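Local coordinates for Maltose/maltodextrin transport permease homologue (Bdellovibrio bacteriovorus HD100, PDB 6FFL), which binds maltotriose and probably other maltodextrins for an ABC transporter, the chain being the solute-binding domain MalE fused to the membrane subunit MalF, at residues Ala192-Asp195 / Thr196-Ile200; Pro128-Asn131 / Ser132-Ile136. All coordinates share one frame; numbering follows the deposited sequence.

In the fold
Interaction 1 lies within one helix and interaction 2 at the loop-to-helix start of another in the same lobe, their centres about 17 Å apart, and they meet where Phe199 packs on Ser132. Helix 132-142 also rests on helix 191-205 through Ile136, which touches Lys202 and Leu203. Interaction 1 falls within helix 191-205 and is largely buried between helices 170-173, 346-362 and 368-384; main-chain bonds, a ring face and a threonine hydroxyl carry it, with one charged pair toward solvent. Interaction 2 is more exposed and relies on polar capping, a lysine-glutamate salt bridge and bridging waters, with Pro129 supplying its buried side.

Interaction 1 of 2, residues Ala192-Asp195 / Thr196-Ile200; sequences ALKD and TFQFI
Leu193 O accepts a nearly linear bond from Phe197 N (2.9 Å, N-H...O angle 178°), one of five successive i to i+4 bonds between Ala192 and Ile200, within helix 191-205. The same pair meets through its side chains. With its CG turned back beside the backbone N (chi1 -73°), Phe197 folds its ring against Leu193, whose CG stands over the face 4.0 Å from the ring centroid, a CH-pi contact. Leu193 CD1 reaches the rim at Phe197 CE1, 3.6 Å away, while Leu193 O lies above that same face, displaced toward the rim. This is the inward side of helix 191-205, in the solute-binding-protein fold: the Phe197 ring stacks with Tyr358 and touches Ala371 of helix 368-384, and Leu193 packs on Leu354. One residue back along the helix, Ala192 O is gripped twice, by Thr196 N and by Thr196 OG1 at 2.9 Å, the two donors approaching from opposite faces of the carbonyl plane. The threonine hydroxyl, buried near Ile171, is thereby satisfied within its own helix. On the outward side, the Lys194 chain bends at its far end so that NZ donates to Asp195 OD1 at 3.2 Å, a salt bridge between sequence neighbours. The Gln198 amide plane is nearly parallel to that carboxylate (9° apart), its NE2 3.4 Å from Asp195 OD1.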
loop_
_atom_site.group_PDB
_atom_site.type_symbol
_atom_site.label_atom_id
_atom_site.label_comp_id
_atom_site.label_asym_id
_atom_site.label_seq_id
_atom_site.Cartn_x
_atom_site.Cartn_y
_atom_site.Cartn_z
ATOM N N ALA A 192 14.783 7.943 15.618
ATOM C CA ALA A 192 13.511 7.299 15.301
ATOM C C ALA A 192 13.712 6.089 14.392
ATOM O O ALA A 192 13.138 5.020 14.631
ATOM C CB ALA A 192 12.564 8.307 14.650
ATOM N N LEU A 193 14.520 6.235 13.339
ATOM C CA LEU A 193 14.729 5.080 12.468
ATOM C C LEU A 193 15.535 3.993 13.173
ATOM O O LEU A 193 15.219 2.804 13.048
ATOM C CB LEU A 193 15.410 5.498 11.162
ATOM C CG LEU A 193 15.567 4.345 10.167
ATOM C CD1 LEU A 193 14.204 3.729 9.767
ATOM C CD2 LEU A 193 16.362 4.789 8.930
ATOM N N LYS A 194 16.584 4.372 13.913
ATOM C CA LYS A 194 17.325 3.375 14.684
ATOM C C LYS A 194 16.390 2.619 15.623
ATOM O O LYS A 194 16.433 1.383 15.702
ATOM C CB LYS A 194 18.453 4.045 15.468
ATOM C CG LYS A 194 19.250 3.089 16.359
ATOM C CD LYS A 194 20.093 3.862 17.357
ATOM C CE LYS A 194 19.214 4.699 18.277
ATOM N NZ LYS A 194 19.068 4.083 19.623
ATOM N N ASP A 195 15.512 3.351 16.320
ATOM C CA ASP A 195 14.600 2.731 17.280
ATOM C C ASP A 195 13.596 1.818 16.577
ATOM O O ASP A 195 13.207 0.773 17.122
ATOM C CB ASP A 195 13.861 3.810 18.081
ATOM C CG ASP A 195 14.724 4.448 19.170
ATOM O OD1 ASP A 195 15.837 3.954 19.453
ATOM O OD2 ASP A 195 14.275 5.458 19.751
ATOM N N THR A 196 13.158 2.205 15.377
ATOM C CA THR A 196 12.272 1.355 14.584
ATOM C C THR A 196 12.961 0.051 14.205
ATOM O O THR A 196 12.386 -1.037 14.343
ATOM C CB THR A 196 11.830 2.104 13.318
ATOM O OG1 THR A 196 11.058 3.255 13.689
ATOM C CG2 THR A 196 10.973 1.208 12.442
ATOM N N PHE A 197 14.185 0.153 13.684
ATOM C CA PHE A 197 14.989 -1.031 13.415
ATOM C C PHE A 197 15.097 -1.913 14.649
ATOM O O PHE A 197 14.954 -3.140 14.563
ATOM C CB PHE A 197 16.394 -0.630 12.957
ATOM C CG PHE A 197 16.456 -0.069 11.564
ATOM C CD1 PHE A 197 15.375 -0.163 10.700
ATOM C CD2 PHE A 197 17.604 0.580 11.127
ATOM C CE1 PHE A 197 15.451 0.346 9.410
ATOM C CE2 PHE A 197 17.686 1.106 9.838
ATOM C CZ PHE A 197 16.596 0.989 8.981
ATOM N N GLN A 198 15.361 -1.306 15.812
ATOM C CA GLN A 198 15.564 -2.116 17.009
ATOM C C GLN A 198 14.262 -2.716 17.510
ATOM O O GLN A 198 14.272 -3.834 18.046
ATOM C CB GLN A 198 16.239 -1.294 18.112
ATOM C CG GLN A 198 17.517 -0.604 17.647
ATOM C CD GLN A 198 18.279 0.109 18.757
ATOM O OE1 GLN A 198 19.449 -0.191 19.010
ATOM N NE2 GLN A 198 17.623 1.061 19.417
ATOM N N PHE A 199 13.151 -1.988 17.365
ATOM C CA PHE A 199 11.851 -2.487 17.813
ATOM C C PHE A 199 11.497 -3.780 17.100
ATOM O O PHE A 199 11.068 -4.756 17.729
ATOM C CB PHE A 199 10.780 -1.416 17.568
ATOM C CG PHE A 199 9.379 -1.859 17.903
ATOM C CD1 PHE A 199 8.999 -2.091 19.219
ATOM C CD2 PHE A 199 8.449 -2.042 16.894
ATOM C CE1 PHE A 199 7.716 -2.492 19.519
ATOM C CE2 PHE A 199 7.160 -2.448 17.190
ATOM C CZ PHE A 199 6.795 -2.670 18.494
ATOM N N ILE A 200 11.707 -3.824 15.787
ATOM C CA ILE A 200 11.350 -5.026 15.049
ATOM C C ILE A 200 12.352 -6.145 15.322
ATOM O O ILE A 200 11.972 -7.316 15.421
ATOM C CB ILE A 200 11.202 -4.692 13.558
ATOM C CG1 ILE A 200 9.872 -3.951 13.354
ATOM C CG2 ILE A 200 11.248 -5.945 12.690
ATOM C CD1 ILE A 200 9.666 -3.495 11.971
#

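Interaction 2 of 2, residues Pro128-Asn131 / Ser132-Ile136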
loop_
_atom_site.group_PDB
_atom_site.type_symbol
_atom_site.label_atom_id
_atom_site.label_comp_id
_atom_site.label_asym_id
_atom_site.label_seq_id
_atom_site.Cartn_x
_atom_site.Cartn_y
_atom_site.Cartn_z
ATOM N N PRO A 128 -8.561 -6.329 20.757
ATOM C CA PRO A 128 -7.191 -6.159 20.254
ATOM C C PRO A 128 -6.338 -5.380 21.236
ATOM O O PRO A 128 -6.857 -4.600 22.047
ATOM C CB PRO A 128 -7.392 -5.373 18.948
ATOM C CG PRO A 128 -8.692 -4.657 19.121
ATOM C CD PRO A 128 -9.552 -5.566 19.975
ATOM N N PRO A 129 -5.016 -5.549 21.180
ATOM C CA PRO A 129 -4.136 -4.746 22.035
ATOM C C PRO A 129 -4.139 -3.293 21.592
ATOM O O PRO A 129 -4.156 -2.994 20.395
ATOM C CB PRO A 129 -2.759 -5.385 21.827
ATOM C CG PRO A 129 -2.826 -5.943 20.428
ATOM C CD PRO A 129 -4.261 -6.448 20.292
ATOM N N LYS A 130 -4.099 -2.385 22.569
ATOM C CA LYS A 130 -4.106 -0.955 22.278
ATOM C C LYS A 130 -2.721 -0.323 22.350
ATOM O O LYS A 130 -2.549 0.813 21.891
ATOM C CB LYS A 130 -5.063 -0.214 23.229
ATOM C CG LYS A 130 -4.764 -0.384 24.710
ATOM C CD LYS A 130 -5.890 0.201 25.560
ATOM C CE LYS A 130 -5.577 0.119 27.049
ATOM N NZ LYS A 130 -6.016 -1.182 27.626
ATOM N N ASN A 131 -1.733 -1.019 22.902
ATOM C CA ASN A 131 -0.372 -0.502 22.914
ATOM C C ASN A 131 0.613 -1.648 22.736
ATOM O O ASN A 131 0.252 -2.826 22.774
ATOM C CB ASN A 131 -0.062 0.275 24.202
ATOM C CG ASN A 131 -0.252 -0.555 25.442
ATOM O OD1 ASN A 131 0.352 -1.610 25.592
ATOM N ND2 ASN A 131 -1.075 -0.060 26.366
ATOM N N SER A 132 1.882 -1.276 22.559
ATOM C CA SER A 132 2.910 -2.251 22.205
ATOM C C SER A 132 3.206 -3.210 23.351
ATOM O O SER A 132 3.554 -4.377 23.110
ATOM C CB SER A 132 4.182 -1.513 21.757
ATOM O OG SER A 132 4.739 -0.745 22.820
ATOM N N GLN A 133 3.082 -2.759 24.602
ATOM C CA GLN A 133 3.282 -3.695 25.701
ATOM C C GLN A 133 2.209 -4.776 25.685
ATOM O O GLN A 133 2.516 -5.964 25.842
ATOM C CB GLN A 133 3.309 -2.957 27.044
ATOM C CG GLN A 133 3.221 -3.901 28.244
ATOM C CD GLN A 133 3.330 -3.198 29.588
ATOM O OE1 GLN A 133 3.490 -1.979 29.660
ATOM N NE2 GLN A 133 3.258 -3.976 30.666
ATOM N N GLU A 134 0.952 -4.382 25.473
ATOM C CA GLU A 134 -0.131 -5.351 25.324
ATOM C C GLU A 134 0.083 -6.233 24.103
ATOM O O GLU A 134 -0.194 -7.438 24.139
ATOM C CB GLU A 134 -1.474 -4.629 25.201
ATOM C CG GLU A 134 -1.978 -4.026 26.501
ATOM C CD GLU A 134 -3.348 -3.383 26.350
ATOM O OE1 GLU A 134 -3.966 -3.527 25.267
ATOM O OE2 GLU A 134 -3.807 -2.742 27.318
ATOM N N LEU A 135 0.542 -5.640 23.001
ATOM C CA LEU A 135 0.786 -6.418 21.789
ATOM C C LEU A 135 1.798 -7.526 22.044
ATOM O O LEU A 135 1.610 -8.670 21.606
ATOM C CB LEU A 135 1.267 -5.493 20.673
ATOM C CG LEU A 135 1.796 -6.171 19.410
ATOM C CD1 LEU A 135 0.627 -6.750 18.658
ATOM C CD2 LEU A 135 2.539 -5.148 18.552
ATOM N N ILE A 136 2.859 -7.220 22.790
ATOM C CA ILE A 136 3.896 -8.217 23.021
ATOM C C ILE A 136 3.415 -9.285 23.990
ATOM O O ILE A 136 3.668 -10.479 23.789
ATOM C CB ILE A 136 5.181 -7.528 23.516
ATOM C CG1 ILE A 136 5.788 -6.730 22.357
ATOM C CG2 ILE A 136 6.150 -8.550 24.057
ATOM C CD1 ILE A 136 6.751 -5.615 22.804
HETATM O O HOH W 1 -6.657 -4.209 24.976
HETATM O O HOH W 2 -1.797 -1.122 29.312
#
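Asn131 turns its CG between its own backbone N and carbonyl carbon (chi1 58°), which swings OD1 over the first turn of helix 132-142 to accept from Glu134 N at 2.8 Å. Asn131 is thus the N-cap, and the bond is nearly straight, with an N-H...O angle of 171°. Glu134, three residues on from the N-cap, runs its extended side chain back so that OE1 accepts the N-H of Lys130, the residue before the N-cap, at 2.9 Å. That donor comes from above the carboxylate plane. The other oxygen, Glu134 OE2, receives Lys130 NZ on its syn lone pair at 2.7 Å, so backbone and side chain of one lysine grip both oxygens and hold the carboxylate in place. The Asn131 and Glu134 side chains cross at about a right angle. Below the polar cap, Leu135 N bonds to Asn131 O, and Pro129 wedges its ring against the helix, CB 3.7 Å from Glu134 CB and CG 4.0 Å from Leu135 CD1. This apolar side faces Leu118 and Met230 of the strands beneath, while Ser132 OG bonds to Ser257 N, tying the helix start to a neighbouring loop. The Asn131 side chain also lies about 4 Å from a bound platinum(II) ion. Two waters bridge round the Glu134 carboxylate: one links Pro128 O to Glu134 OE1, and the other accepts from Asn131 ND2 at 3.2 Å while donating to Glu134 OE2.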